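Local coordinates for monomethylamine corrinoid protein 1 (Methanosarcina barkeri, PDB 3EZX), which carries methyl groups on a bound corrinoid between the methyltransferases MtmB and MtbA during methanogenesis from methylamine, at residues F6-D11 against P22-E27; A12-N17 against M47-D52. One frame throughout, in Å; residues are numbered along the deposited sequence.

Contact 1 of 2, residues F6-D11 against P22-E27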
loop_
_atom_site.group_PDB
_atom_site.type_symbol
_atom_site.label_atom_id
_atom_site.label_comp_id
_atom_site.label_asym_id
_atom_site.label_seq_id
_atom_site.Cartn_x
_atom_site.Cartn_y
_atom_site.Cartn_z
ATOM N N PHE A 6 -0.146 -16.959 14.064
ATOM C CA PHE A 6 0.370 -15.622 13.801
ATOM C C PHE A 6 1.908 -15.687 13.804
ATOM O O PHE A 6 2.575 -15.180 12.895
ATOM C CB PHE A 6 -0.098 -14.630 14.867
ATOM C CG PHE A 6 -1.525 -14.194 14.705
ATOM C CD1 PHE A 6 -2.031 -13.900 13.446
ATOM C CD2 PHE A 6 -2.351 -14.036 15.810
ATOM C CE1 PHE A 6 -3.335 -13.456 13.283
ATOM C CE2 PHE A 6 -3.657 -13.591 15.662
ATOM C CZ PHE A 6 -4.153 -13.298 14.390
ATOM N N ASP A 7 2.464 -16.320 14.833
ATOM C CA ASP A 7 3.904 -16.469 14.960
ATOM C C ASP A 7 4.470 -17.227 13.751
ATOM O O ASP A 7 5.532 -16.876 13.231
ATOM C CB ASP A 7 4.254 -17.220 16.257
ATOM C CG ASP A 7 3.713 -16.534 17.513
ATOM O OD1 ASP A 7 3.860 -15.304 17.655
ATOM O OD2 ASP A 7 3.148 -17.241 18.376
ATOM N N LYS A 8 3.760 -18.262 13.304
ATOM C CA LYS A 8 4.198 -19.044 12.153
ATOM C C LYS A 8 4.242 -18.181 10.892
ATOM O O LYS A 8 5.151 -18.302 10.061
ATOM C CB LYS A 8 3.263 -20.235 11.928
ATOM C CG LYS A 8 3.387 -21.344 12.954
ATOM C CD LYS A 8 2.594 -22.569 12.528
ATOM C CE LYS A 8 2.824 -23.727 13.488
ATOM N NZ LYS A 8 2.149 -24.981 13.034
ATOM N N LEU A 9 3.243 -17.319 10.751
ATOM C CA LEU A 9 3.167 -16.412 9.617
ATOM C C LEU A 9 4.303 -15.405 9.753
ATOM O O LEU A 9 5.025 -15.124 8.797
ATOM C CB LEU A 9 1.813 -15.696 9.609
ATOM C CG LEU A 9 0.618 -16.604 9.304
ATOM C CD1 LEU A 9 -0.687 -15.908 9.653
ATOM C CD2 LEU A 9 0.656 -17.003 7.835
ATOM N N ARG A 10 4.457 -14.866 10.955
ATOM C CA ARG A 10 5.515 -13.906 11.231
ATOM C C ARG A 10 6.879 -14.510 10.897
ATOM O O ARG A 10 7.694 -13.885 10.213
ATOM C CB ARG A 10 5.482 -13.509 12.710
ATOM C CG ARG A 10 6.709 -12.755 13.195
ATOM C CD ARG A 10 6.817 -12.832 14.706
ATOM N NE ARG A 10 7.112 -14.188 15.168
ATOM C CZ ARG A 10 7.116 -14.560 16.446
ATOM N NH1 ARG A 10 6.839 -13.679 17.398
ATOM N NH2 ARG A 10 7.398 -15.812 16.776
ATOM N N ASP A 11 7.118 -15.729 11.379
ATOM C CA ASP A 11 8.392 -16.410 11.154
ATOM C C ASP A 11 8.647 -16.809 9.706
ATOM O O ASP A 11 9.795 -16.836 9.260
ATOM C CB ASP A 11 8.508 -17.653 12.046
ATOM C CG ASP A 11 8.477 -17.318 13.530
ATOM O OD1 ASP A 11 8.982 -16.238 13.906
ATOM O OD2 ASP A 11 7.961 -18.139 14.322
ATOM N N PRO A 22 2.402 -19.139 1.704
ATOM C CA PRO A 22 1.060 -19.305 1.138
ATOM C C PRO A 22 0.246 -20.378 1.853
ATOM O O PRO A 22 -0.926 -20.175 2.160
ATOM C CB PRO A 22 1.351 -19.646 -0.323
ATOM C CG PRO A 22 2.601 -18.860 -0.579
ATOM C CD PRO A 22 3.415 -19.227 0.643
ATOM N N GLU A 23 0.880 -21.511 2.132
ATOM C CA GLU A 23 0.224 -22.623 2.814
ATOM C C GLU A 23 -0.350 -22.220 4.165
ATOM O O GLU A 23 -1.463 -22.610 4.521
ATOM C CB GLU A 23 1.220 -23.769 2.998
ATOM C CG GLU A 23 1.881 -24.216 1.705
ATOM C CD GLU A 23 0.881 -24.419 0.581
ATOM O OE1 GLU A 23 0.333 -23.414 0.077
ATOM O OE2 GLU A 23 0.638 -25.584 0.205
ATOM N N LEU A 24 0.424 -21.439 4.911
ATOM C CA LEU A 24 0.019 -20.971 6.228
ATOM C C LEU A 24 -1.129 -19.976 6.136
ATOM O O LEU A 24 -2.005 -19.935 6.995
ATOM C CB LEU A 24 1.210 -20.328 6.930
ATOM C CG LEU A 24 2.384 -21.277 7.197
ATOM C CD1 LEU A 24 3.586 -20.504 7.726
ATOM C CD2 LEU A 24 1.946 -22.324 8.191
ATOM N N CYS A 25 -1.121 -19.171 5.084
ATOM C CA CYS A 25 -2.180 -18.198 4.892
ATOM C C CYS A 25 -3.483 -18.952 4.699
ATOM O O CYS A 25 -4.541 -18.511 5.143
ATOM C CB CYS A 25 -1.890 -17.333 3.668
ATOM S SG CYS A 25 -0.802 -15.944 3.991
ATOM N N LYS A 26 -3.397 -20.100 4.039
ATOM C CA LYS A 26 -4.575 -20.918 3.808
ATOM C C LYS A 26 -4.968 -21.607 5.108
ATOM O O LYS A 26 -6.154 -21.709 5.429
ATOM C CB LYS A 26 -4.301 -21.963 2.727
ATOM C CG LYS A 26 -4.065 -21.384 1.344
ATOM C CD LYS A 26 -3.728 -22.473 0.336
ATOM C CE LYS A 26 -3.450 -21.879 -1.035
ATOM N NZ LYS A 26 -3.086 -22.916 -2.038
ATOM N N GLU A 27 -3.969 -22.074 5.854
ATOM C CA GLU A 27 -4.211 -22.752 7.124
ATOM C C GLU A 27 -4.939 -21.837 8.089
ATOM O O GLU A 27 -5.935 -22.222 8.701
ATOM C CB GLU A 27 -2.894 -23.193 7.769
ATOM C CG GLU A 27 -3.076 -23.900 9.110
ATOM C CD GLU A 27 -1.762 -24.197 9.809
ATOM O OE1 GLU A 27 -0.851 -24.761 9.167
ATOM O OE2 GLU A 27 -1.643 -23.871 11.007
#

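Contact 2 of 2, residues A12-N17 against M47-D52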
loop_
_atom_site.group_PDB
_atom_site.type_symbol
_atom_site.label_atom_id
_atom_site.label_comp_id
_atom_site.label_asym_id
_atom_site.label_seq_id
_atom_site.Cartn_x
_atom_site.Cartn_y
_atom_site.Cartn_z
ATOM N N ALA A 12 7.586 -17.124 8.970
ATOM C CA ALA A 12 7.743 -17.517 7.574
ATOM C C ALA A 12 8.389 -16.383 6.787
ATOM O O ALA A 12 9.170 -16.622 5.861
ATOM C CB ALA A 12 6.394 -17.870 6.976
ATOM N N ILE A 13 8.057 -15.150 7.160
ATOM C CA ILE A 13 8.615 -13.973 6.508
ATOM C C ILE A 13 10.051 -13.763 6.998
ATOM O O ILE A 13 10.975 -13.587 6.199
ATOM C CB ILE A 13 7.781 -12.712 6.827
ATOM C CG1 ILE A 13 6.354 -12.886 6.310
ATOM C CG2 ILE A 13 8.409 -11.487 6.182
ATOM C CD1 ILE A 13 6.262 -13.048 4.807
ATOM N N VAL A 14 10.232 -13.799 8.314
ATOM C CA VAL A 14 11.550 -13.615 8.909
ATOM C C VAL A 14 12.558 -14.631 8.380
ATOM O O VAL A 14 13.722 -14.298 8.167
ATOM C CB VAL A 14 11.498 -13.735 10.454
ATOM C CG1 VAL A 14 12.879 -13.482 11.034
ATOM C CG2 VAL A 14 10.492 -12.740 11.034
ATOM N N ASN A 15 12.116 -15.864 8.156
ATOM C CA ASN A 15 13.019 -16.907 7.668
ATOM C C ASN A 15 12.958 -17.185 6.164
ATOM O O ASN A 15 13.265 -18.291 5.721
ATOM C CB ASN A 15 12.774 -18.206 8.436
ATOM C CG ASN A 15 12.913 -18.025 9.929
ATOM O OD1 ASN A 15 13.843 -17.365 10.400
ATOM N ND2 ASN A 15 11.995 -18.613 10.686
ATOM N N GLN A 16 12.567 -16.181 5.389
ATOM C CA GLN A 16 12.478 -16.299 3.934
ATOM C C GLN A 16 11.876 -17.607 3.435
ATOM O O GLN A 16 12.418 -18.234 2.528
ATOM C CB GLN A 16 13.864 -16.119 3.300
ATOM C CG GLN A 16 14.500 -14.757 3.541
ATOM C CD GLN A 16 14.907 -14.548 4.982
ATOM O OE1 GLN A 16 15.663 -15.341 5.544
ATOM N NE2 GLN A 16 14.413 -13.474 5.589
ATOM N N ASN A 17 10.755 -18.015 4.021
ATOM C CA ASN A 17 10.093 -19.245 3.602
ATOM C C ASN A 17 9.037 -18.905 2.547
ATOM O O ASN A 17 7.839 -18.903 2.825
ATOM C CB ASN A 17 9.440 -19.935 4.805
ATOM C CG ASN A 17 8.871 -21.295 4.457
ATOM O OD1 ASN A 17 8.864 -21.699 3.293
ATOM N ND2 ASN A 17 8.386 -22.009 5.465
ATOM N N MET A 47 7.448 -8.772 8.617
ATOM C CA MET A 47 8.117 -7.840 7.710
ATOM C C MET A 47 8.838 -6.732 8.481
ATOM O O MET A 47 9.886 -6.246 8.055
ATOM C CB MET A 47 7.124 -7.213 6.729
ATOM C CG MET A 47 7.787 -6.552 5.505
ATOM S SD MET A 47 8.598 -7.751 4.391
ATOM C CE MET A 47 10.242 -7.731 5.057
ATOM N N LYS A 48 8.268 -6.332 9.616
ATOM C CA LYS A 48 8.867 -5.300 10.449
ATOM C C LYS A 48 10.174 -5.813 11.047
ATOM O O LYS A 48 11.188 -5.123 11.011
ATOM C CB LYS A 48 7.913 -4.899 11.572
ATOM C CG LYS A 48 8.470 -3.822 12.489
ATOM C CD LYS A 48 7.501 -3.481 13.609
ATOM C CE LYS A 48 8.061 -2.384 14.507
ATOM N NZ LYS A 48 7.125 -2.047 15.619
ATOM N N ILE A 49 10.148 -7.026 11.594
ATOM C CA ILE A 49 11.349 -7.618 12.181
ATOM C C ILE A 49 12.450 -7.747 11.131
ATOM O O ILE A 49 13.615 -7.445 11.399
ATOM C CB ILE A 49 11.057 -9.014 12.771
ATOM C CG1 ILE A 49 10.144 -8.877 13.991
ATOM C CG2 ILE A 49 12.362 -9.721 13.122
ATOM C CD1 ILE A 49 9.708 -10.200 14.600
ATOM N N VAL A 50 12.071 -8.195 9.936
ATOM C CA VAL A 50 13.013 -8.361 8.834
ATOM C C VAL A 50 13.559 -7.001 8.425
ATOM O O VAL A 50 14.680 -6.891 7.926
ATOM C CB VAL A 50 12.333 -9.030 7.611
ATOM C CG1 VAL A 50 13.303 -9.098 6.436
ATOM C CG2 VAL A 50 11.865 -10.432 7.982
ATOM N N GLY A 51 12.752 -5.967 8.630
ATOM C CA GLY A 51 13.182 -4.622 8.301
ATOM C C GLY A 51 14.257 -4.168 9.272
ATOM O O GLY A 51 15.271 -3.595 8.865
ATOM N N ASP A 52 14.039 -4.428 10.561
ATOM C CA ASP A 52 15.000 -4.054 11.596
ATOM C C ASP A 52 16.305 -4.829 11.410
ATOM O O ASP A 52 17.390 -4.245 11.428
ATOM C CB ASP A 52 14.430 -4.325 12.994
ATOM C CG ASP A 52 13.112 -3.599 13.244
ATOM O OD1 ASP A 52 12.983 -2.428 12.826
ATOM O OD2 ASP A 52 12.207 -4.195 13.872
#

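Contact 1 of 2, residues F6-D11 against P22-E27
L9 and L24 make the apolar touch between these two helices, whereas the guanidinium of R10 lies off the interface. One face of it carries D7 OD1, 3.3 Å above the plane and displaced toward the rim; since R10 NH1 points no N-H at this oxygen, the pairing is one of charge alone. D11 CG sits at the edge of the guanidinium, in its plane. There R10 NE donates to D11 OD1 at 3.0 Å, tilted 24° from the guanidinium plane. R10 thus pairs with both D7 and D11, and the three form one salt-bridge network along the helix.

Facing residues 22-27, L9 CD2 comes to 3.5 Å from L24 CB, and the two leucines lie alongside one another, pointing opposite ways. With chi1 at -63° and chi2 at 172°, the L24 side chain places CD1 3.6 Å from K8 O. Consecutive helices of the N-terminal all-helical bundle are joined here: their local axes approach to 9.8 Å and run nearly antiparallel, at 161°. L9 also packs on I38 of helix 35-55, and C25 on A74 and L78 of helix 61-82. L9 CD2 lies 4.2 Å from C25 SG. At the exposed margin K8 NZ and E27 OE2 stand 4.4 Å apart, opposite charges too distant for a salt bridge.

Contact 2 of 2, residues A12-N17 against M47-D52
V14 and V50, close in register with their CA atoms 5.5 Å apart, lie flank to flank with their side chains headed in opposing senses. V50 CG2 is the branch that enters: it lies against V14 CA and the carbonyl oxygen of I13 as well as the neighbouring methyls. V14 replies with CG2, the methyl beside its own backbone N (chi1 -178° places CG1 anti to that N), which touches V50 CG2 and lies 4.1 Å from I49 CG2. The V14 and I49 side chains cross at a slant, methyl against methyl.

I13 bridges V50 and, one turn nearer the N-terminal end of helix 35-55, M47. Its CG2 lies 4.0 Å from V50 CG2, 3.8 Å from M47 N and 4.1 Å from M47 SD. The first bond of the M47 side chain leads away from residues 12-17, but the turn at chi2 (67°) places the sulfur beside the isoleucine methyl. No hydrogen bond crosses between the segments.

Helix 3-14 ends here in a Schellman motif: N17 N bonds to A12 O at 2.8 Å and Q16 N to I13 O at 3.1 Å, with Q16 at positive phi as the C-prime residue. S67 OG on helix 61-82 hydrogen-bonds with both I13 O and Q16 NE2, tying this terminus to a third helix. M47 belongs to the corrinoid pocket: its side chain is about 4 Å from the bound 5-hydroxybenzimidazolylcobamide and close to H105, by similarity the axial cobalt ligand. Thus the contact joins a capped helix end to a pocket-lining helix, consistent with the helical bundle that flanks the Rossmann-like cobalamin domain in B12-dependent methyltransferases.

From the N terminus, helix 3-14 and the turn that ends it supply the first half of both contacts: residues 6-11 to contact 1, then residues 12-17 to contact 2. Contact 1 closes the short loop to helix 20-30; contact 2 closes a longer one that runs through that helix to helix 35-55. Because the segments alternate along the chain, the loops cross. The centres of the two contacts are about 12 Å apart, and the contacts meet directly in two places: R10 CD packs on I49 CD1 at 3.9 Å, and L24 CD1 on A12 CB at the same distance. Helix 3-14 therefore ties together the next two helices of the N-terminal bundle, with contact 2 alone reaching the corrinoid pocket.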